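CYCLIN domain-containing protein (Chaetomium thermophilum, PDB 6Z3U) probably serves as the cyclin H subunit of the CDK-activating kinase complex, regulating its cyclin-dependent serine/threonine kinase. Local coordinates at residues P236-L241 / L319-A324; L244-R249 / D327-E332. One frame throughout, in Å; residues are numbered along the deposited sequence.

Contact 1. Residues P236-L241 / L319-A324; sequences PSQIML and LGTIEA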
loop_
_atom_site.group_PDB
_atom_site.type_symbol
_atom_site.label_atom_id
_atom_site.label_comp_id
_atom_site.label_asym_id
_atom_site.label_seq_id
_atom_site.Cartn_x
_atom_site.Cartn_y
_atom_site.Cartn_z
ATOM N N PRO A 236 -9.040 9.759 8.971
ATOM C CA PRO A 236 -7.819 10.577 9.089
ATOM C C PRO A 236 -8.069 12.070 8.977
ATOM O O PRO A 236 -7.441 12.851 9.703
ATOM C CB PRO A 236 -6.947 10.049 7.945
ATOM C CG PRO A 236 -7.325 8.610 7.853
ATOM C CD PRO A 236 -8.806 8.552 8.155
ATOM N N SER A 237 -8.969 12.497 8.089
ATOM C CA SER A 237 -9.319 13.912 8.036
ATOM C C SER A 237 -9.971 14.351 9.340
ATOM O O SER A 237 -9.656 15.419 9.874
ATOM C CB SER A 237 -10.255 14.186 6.859
ATOM O OG SER A 237 -11.488 13.503 7.015
ATOM N N GLN A 238 -10.879 13.529 9.869
ATOM C CA GLN A 238 -11.541 13.866 11.124
ATOM C C GLN A 238 -10.540 13.912 12.273
ATOM O O GLN A 238 -10.536 14.857 13.071
ATOM C CB GLN A 238 -12.651 12.853 11.404
ATOM C CG GLN A 238 -13.787 12.899 10.393
ATOM C CD GLN A 238 -14.745 11.732 10.531
ATOM O OE1 GLN A 238 -14.541 10.843 11.356
ATOM N NE2 GLN A 238 -15.795 11.729 9.721
ATOM N N ILE A 239 -9.684 12.893 12.376
ATOM C CA ILE A 239 -8.661 12.887 13.418
ATOM C C ILE A 239 -7.703 14.056 13.230
ATOM O O ILE A 239 -7.319 14.727 14.196
ATOM C CB ILE A 239 -7.911 11.541 13.422
ATOM C CG1 ILE A 239 -8.870 10.399 13.762
ATOM C CG2 ILE A 239 -6.751 11.579 14.407
ATOM C CD1 ILE A 239 -8.269 9.023 13.584
ATOM N N MET A 240 -7.296 14.314 11.984
ATOM C CA MET A 240 -6.359 15.400 11.715
ATOM C C MET A 240 -6.925 16.739 12.168
ATOM O O MET A 240 -6.240 17.521 12.837
ATOM C CB MET A 240 -6.015 15.430 10.224
ATOM C CG MET A 240 -5.141 16.598 9.811
ATOM S SD MET A 240 -6.104 18.049 9.357
ATOM C CE MET A 240 -5.211 19.330 10.226
ATOM N N LEU A 241 -8.176 17.028 11.802
ATOM C CA LEU A 241 -8.801 18.273 12.236
ATOM C C LEU A 241 -8.926 18.335 13.753
ATOM O O LEU A 241 -8.818 19.417 14.343
ATOM C CB LEU A 241 -10.175 18.427 11.580
ATOM C CG LEU A 241 -10.186 18.686 10.071
ATOM C CD1 LEU A 241 -11.576 18.461 9.499
ATOM C CD2 LEU A 241 -9.705 20.095 9.760
ATOM N N LEU A 319 -18.845 19.081 12.423
ATOM C CA LEU A 319 -18.320 19.742 13.613
ATOM C C LEU A 319 -18.598 18.921 14.865
ATOM O O LEU A 319 -17.743 18.817 15.753
ATOM C CB LEU A 319 -18.918 21.141 13.746
ATOM C CG LEU A 319 -18.294 22.211 12.847
ATOM C CD1 LEU A 319 -19.127 23.483 12.852
ATOM C CD2 LEU A 319 -16.869 22.507 13.291
ATOM N N GLY A 320 -19.796 18.343 14.963
ATOM C CA GLY A 320 -20.095 17.482 16.095
ATOM C C GLY A 320 -19.218 16.245 16.131
ATOM O O GLY A 320 -18.837 15.772 17.205
ATOM N N THR A 321 -18.889 15.700 14.957
ATOM C CA THR A 321 -18.023 14.527 14.905
ATOM C C THR A 321 -16.601 14.871 15.335
ATOM O O THR A 321 -15.976 14.117 16.089
ATOM C CB THR A 321 -18.023 13.932 13.496
ATOM O OG1 THR A 321 -19.364 13.604 13.111
ATOM C CG2 THR A 321 -17.166 12.675 13.447
ATOM N N ILE A 322 -16.069 16.000 14.857
ATOM C CA ILE A 322 -14.727 16.412 15.259
ATOM C C ILE A 322 -14.679 16.660 16.762
ATOM O O ILE A 322 -13.696 16.319 17.431
ATOM C CB ILE A 322 -14.284 17.659 14.472
ATOM C CG1 ILE A 322 -14.393 17.427 12.962
ATOM C CG2 ILE A 322 -12.856 18.040 14.847
ATOM C CD1 ILE A 322 -13.526 16.311 12.443
ATOM N N GLU A 323 -15.739 17.255 17.316
ATOM C CA GLU A 323 -15.767 17.519 18.751
ATOM C C GLU A 323 -15.763 16.216 19.540
ATOM O O GLU A 323 -15.131 16.123 20.599
ATOM C CB GLU A 323 -16.994 18.360 19.103
ATOM C CG GLU A 323 -16.882 19.130 20.415
ATOM C CD GLU A 323 -15.733 20.122 20.419
ATOM O OE1 GLU A 323 -15.030 20.219 21.447
ATOM O OE2 GLU A 323 -15.530 20.800 19.390
ATOM N N ALA A 324 -16.463 15.197 19.038
ATOM C CA ALA A 324 -16.414 13.886 19.677
ATOM C C ALA A 324 -15.005 13.309 19.618
ATOM O O ALA A 324 -14.516 12.738 20.599
ATOM C CB ALA A 324 -17.414 12.941 19.012
#

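Contact 2. Residues L244-R249 / D327-E332; sequences LSLADR and DMLSKE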
loop_
_atom_site.group_PDB
_atom_site.type_symbol
_atom_site.label_atom_id
_atom_site.label_comp_id
_atom_site.label_asym_id
_atom_site.label_seq_id
_atom_site.Cartn_x
_atom_site.Cartn_y
_atom_site.Cartn_z
ATOM N N LEU A 244 -5.592 19.326 15.239
ATOM C CA LEU A 244 -5.410 20.752 14.989
ATOM C C LEU A 244 -6.354 21.582 15.850
ATOM O O LEU A 244 -5.978 22.654 16.339
ATOM C CB LEU A 244 -5.620 21.056 13.505
ATOM C CG LEU A 244 -5.604 22.530 13.094
ATOM C CD1 LEU A 244 -4.279 23.191 13.451
ATOM C CD2 LEU A 244 -5.878 22.665 11.603
ATOM N N SER A 245 -7.586 21.102 16.046
ATOM C CA SER A 245 -8.527 21.816 16.901
ATOM C C SER A 245 -8.008 21.924 18.328
ATOM O O SER A 245 -8.257 22.926 19.006
ATOM C CB SER A 245 -9.886 21.115 16.885
ATOM O OG SER A 245 -10.869 21.900 17.538
ATOM N N LEU A 246 -7.295 20.899 18.801
ATOM C CA LEU A 246 -6.696 20.964 20.127
ATOM C C LEU A 246 -5.518 21.929 20.158
ATOM O O LEU A 246 -5.293 22.600 21.172
ATOM C CB LEU A 246 -6.252 19.568 20.563
ATOM C CG LEU A 246 -7.379 18.575 20.849
ATOM C CD1 LEU A 246 -6.876 17.147 20.741
ATOM C CD2 LEU A 246 -7.971 18.827 22.225
ATOM N N ALA A 247 -4.766 22.021 19.060
ATOM C CA ALA A 247 -3.623 22.925 19.010
ATOM C C ALA A 247 -4.062 24.373 18.825
ATOM O O ALA A 247 -3.491 25.281 19.439
ATOM C CB ALA A 247 -2.677 22.509 17.884
ATOM N N ASP A 248 -5.076 24.605 17.988
ATOM C CA ASP A 248 -5.559 25.964 17.730
ATOM C C ASP A 248 -6.993 25.834 17.205
ATOM O O ASP A 248 -7.208 25.668 16.004
ATOM C CB ASP A 248 -4.664 26.696 16.747
ATOM C CG ASP A 248 -4.964 28.182 16.669
ATOM O OD1 ASP A 248 -6.152 28.560 16.749
ATOM O OD2 ASP A 248 -4.007 28.973 16.530
ATOM N N ARG A 249 -7.959 25.913 18.125
ATOM C CA ARG A 249 -9.358 25.732 17.747
ATOM C C ARG A 249 -9.793 26.742 16.693
ATOM O O ARG A 249 -10.644 26.432 15.851
ATOM C CB ARG A 249 -10.255 25.843 18.983
ATOM C CG ARG A 249 -11.702 25.429 18.737
ATOM C CD ARG A 249 -12.608 25.814 19.898
ATOM N NE ARG A 249 -12.462 24.930 21.052
ATOM C CZ ARG A 249 -13.066 23.751 21.179
ATOM N NH1 ARG A 249 -12.875 23.023 22.270
ATOM N NH2 ARG A 249 -13.861 23.297 20.218
ATOM N N ASP A 327 -12.624 15.180 22.035
ATOM C CA ASP A 327 -12.707 14.758 23.429
ATOM C C ASP A 327 -12.007 13.421 23.649
ATOM O O ASP A 327 -11.371 13.211 24.689
ATOM C CB ASP A 327 -14.173 14.677 23.859
ATOM C CG ASP A 327 -14.851 16.037 23.880
ATOM O OD1 ASP A 327 -14.180 17.036 24.218
ATOM O OD2 ASP A 327 -16.055 16.109 23.552
ATOM N N MET A 328 -12.114 12.504 22.685
ATOM C CA MET A 328 -11.431 11.220 22.814
ATOM C C MET A 328 -9.919 11.403 22.863
ATOM O O MET A 328 -9.232 10.744 23.651
ATOM C CB MET A 328 -11.824 10.299 21.658
ATOM C CG MET A 328 -11.174 8.925 21.726
ATOM S SD MET A 328 -11.909 7.723 20.598
ATOM C CE MET A 328 -12.358 6.424 21.749
ATOM N N LEU A 329 -9.384 12.295 22.025
ATOM C CA LEU A 329 -7.941 12.508 21.990
ATOM C C LEU A 329 -7.438 13.173 23.265
ATOM O O LEU A 329 -6.340 12.862 23.743
ATOM C CB LEU A 329 -7.570 13.357 20.773
ATOM C CG LEU A 329 -7.163 12.606 19.506
ATOM C CD1 LEU A 329 -8.217 11.587 19.103
ATOM C CD2 LEU A 329 -6.900 13.590 18.376
ATOM N N SER A 330 -8.221 14.094 23.829
ATOM C CA SER A 330 -7.758 14.859 24.980
ATOM C C SER A 330 -7.402 13.978 26.172
ATOM O O SER A 330 -6.601 14.394 27.016
ATOM C CB SER A 330 -8.828 15.871 25.391
ATOM O OG SER A 330 -9.957 15.216 25.946
ATOM N N LYS A 331 -7.976 12.777 26.265
ATOM C CA LYS A 331 -7.735 11.910 27.413
ATOM C C LYS A 331 -6.358 11.258 27.399
ATOM O O LYS A 331 -5.972 10.656 28.407
ATOM C CB LYS A 331 -8.814 10.827 27.473
ATOM C CG LYS A 331 -10.194 11.352 27.846
ATOM C CD LYS A 331 -11.266 10.281 27.709
ATOM C CE LYS A 331 -11.453 9.881 26.254
ATOM N NZ LYS A 331 -12.646 9.019 26.037
ATOM N N GLU A 332 -5.611 11.355 26.298
ATOM C CA GLU A 332 -4.282 10.761 26.201
ATOM C C GLU A 332 -3.381 11.671 25.362
ATOM O O GLU A 332 -2.899 11.318 24.290
ATOM C CB GLU A 332 -4.362 9.351 25.618
ATOM C CG GLU A 332 -3.421 8.349 26.273
ATOM C CD GLU A 332 -3.731 8.116 27.744
ATOM O OE1 GLU A 332 -4.911 7.879 28.078
ATOM O OE2 GLU A 332 -2.792 8.165 28.568
#

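Contact 1. Residues P236-L241 / L319-A324
Ile-322 meets Gln-238 and Leu-241 where two helices of the C-terminal cyclin domain cross, 236-247 and 313-330. The short axes of 236-241 and 319-324 approach to 9.0 Å at a signed crossing angle of -67°, and the CA atoms of Gln-238 and Ile-322 lie 5.8 Å apart. Ile-322 makes the largest share of the contact. Its CG1 branch sits beside its own backbone N, and a second bend at chi2 (-61°) brings the CD1 methyl onto the Gln-238 backbone. CD1 there lies 3.4 Å from Gln-238 O and 3.7 Å from Gln-238 CB. The same methyl reaches Leu-241 one turn later, 4.1 Å from Leu-241 CB, with Leu-241 CD1 also against it.

Thr-321 sets its CG2 methyl over the flat face of the Gln-238 amide, 3.8 Å from Gln-238 OE1. The glutamine chain runs extended beyond CG, and its amide makes its polar bonds elsewhere: OE1 accepts from Thr-235 N, while NE2 donates to Val-60 O of the RING-type domain-containing protein chain. Thr-321 OG1 bonds to Lys-317 O, leaving the methyl for packing. Phe-61 of that partner chain packs on Thr-321, and its Leu-58 on Leu-241, so the partner covers this junction. The arrangement is close van der Waals packing of two crossed helices in the all-helical cyclin fold, here combined with a subunit interface.

Contact 2. Residues L244-R249 / D327-E332
Across the backbones of 244-249 and 327-332, Leu-246 and Ser-330 come nearest, with their CA atoms 7.9 Å apart, so side chains have to bridge the gap. Leu-246 does most of this. With CG beside its own backbone N (chi1 -69°), the side chain leaves the backbone toward 327-332, and the CD1 methyl stops 3.9 Å from Leu-329 CB. The other methyl, CD2, lies 4.4 Å from Ser-330 CB, a looser touch at the margin of the contact. One leucine thus spans two consecutive residues, with CD1 packed on the first beta carbon and CD2 only grazing the second; the approach is purely apolar.

The hydroxyl of Ser-330 bonds back into its own segment. Its OG donates to Asp-327 O at 2.8 Å, tilted 29° from the plane of that carbonyl, a bond that fixes the rotation of the hydroxyl, while the beta carbon meets Leu-246. On the other side of the contact, helix 236-247 gives way at Asp-248, whose side chain N-caps the next helix through a weak hydrogen bond that OD1 accepts from Leu-251 N. Ser-245 O accepts a hydrogen bond from Arg-326, adding a polar tie next to the leucine packing. Around these residues, Leu-246 also packs on Ile-220 of helix 207-221, and Leu-329 rests on Ala-230 of helix 230-233, placing the contact among four helices of the C-terminal cyclin domain.

From the N terminus, the chain enters helix 236-247, giving first 236-241 and then 244-249. It continues through helix 249-261 and an unmodelled span before helix 313-330 supplies the partners in the same order, 319-324 then 327-332. Each contact closes a loop of 77 intervening residues, and since the segments alternate, the loops cross. Their centres lie 10 Å apart along the same pair of helices. A salt bridge joins them: Arg-249 NH2 of contact 2 lies 3.1 Å from Glu-323 OE2 of contact 1. Together they pair helix 236-247 with helix 313-330, contact 1 beside the RING-type partner chain and contact 2 beside helix 207-221.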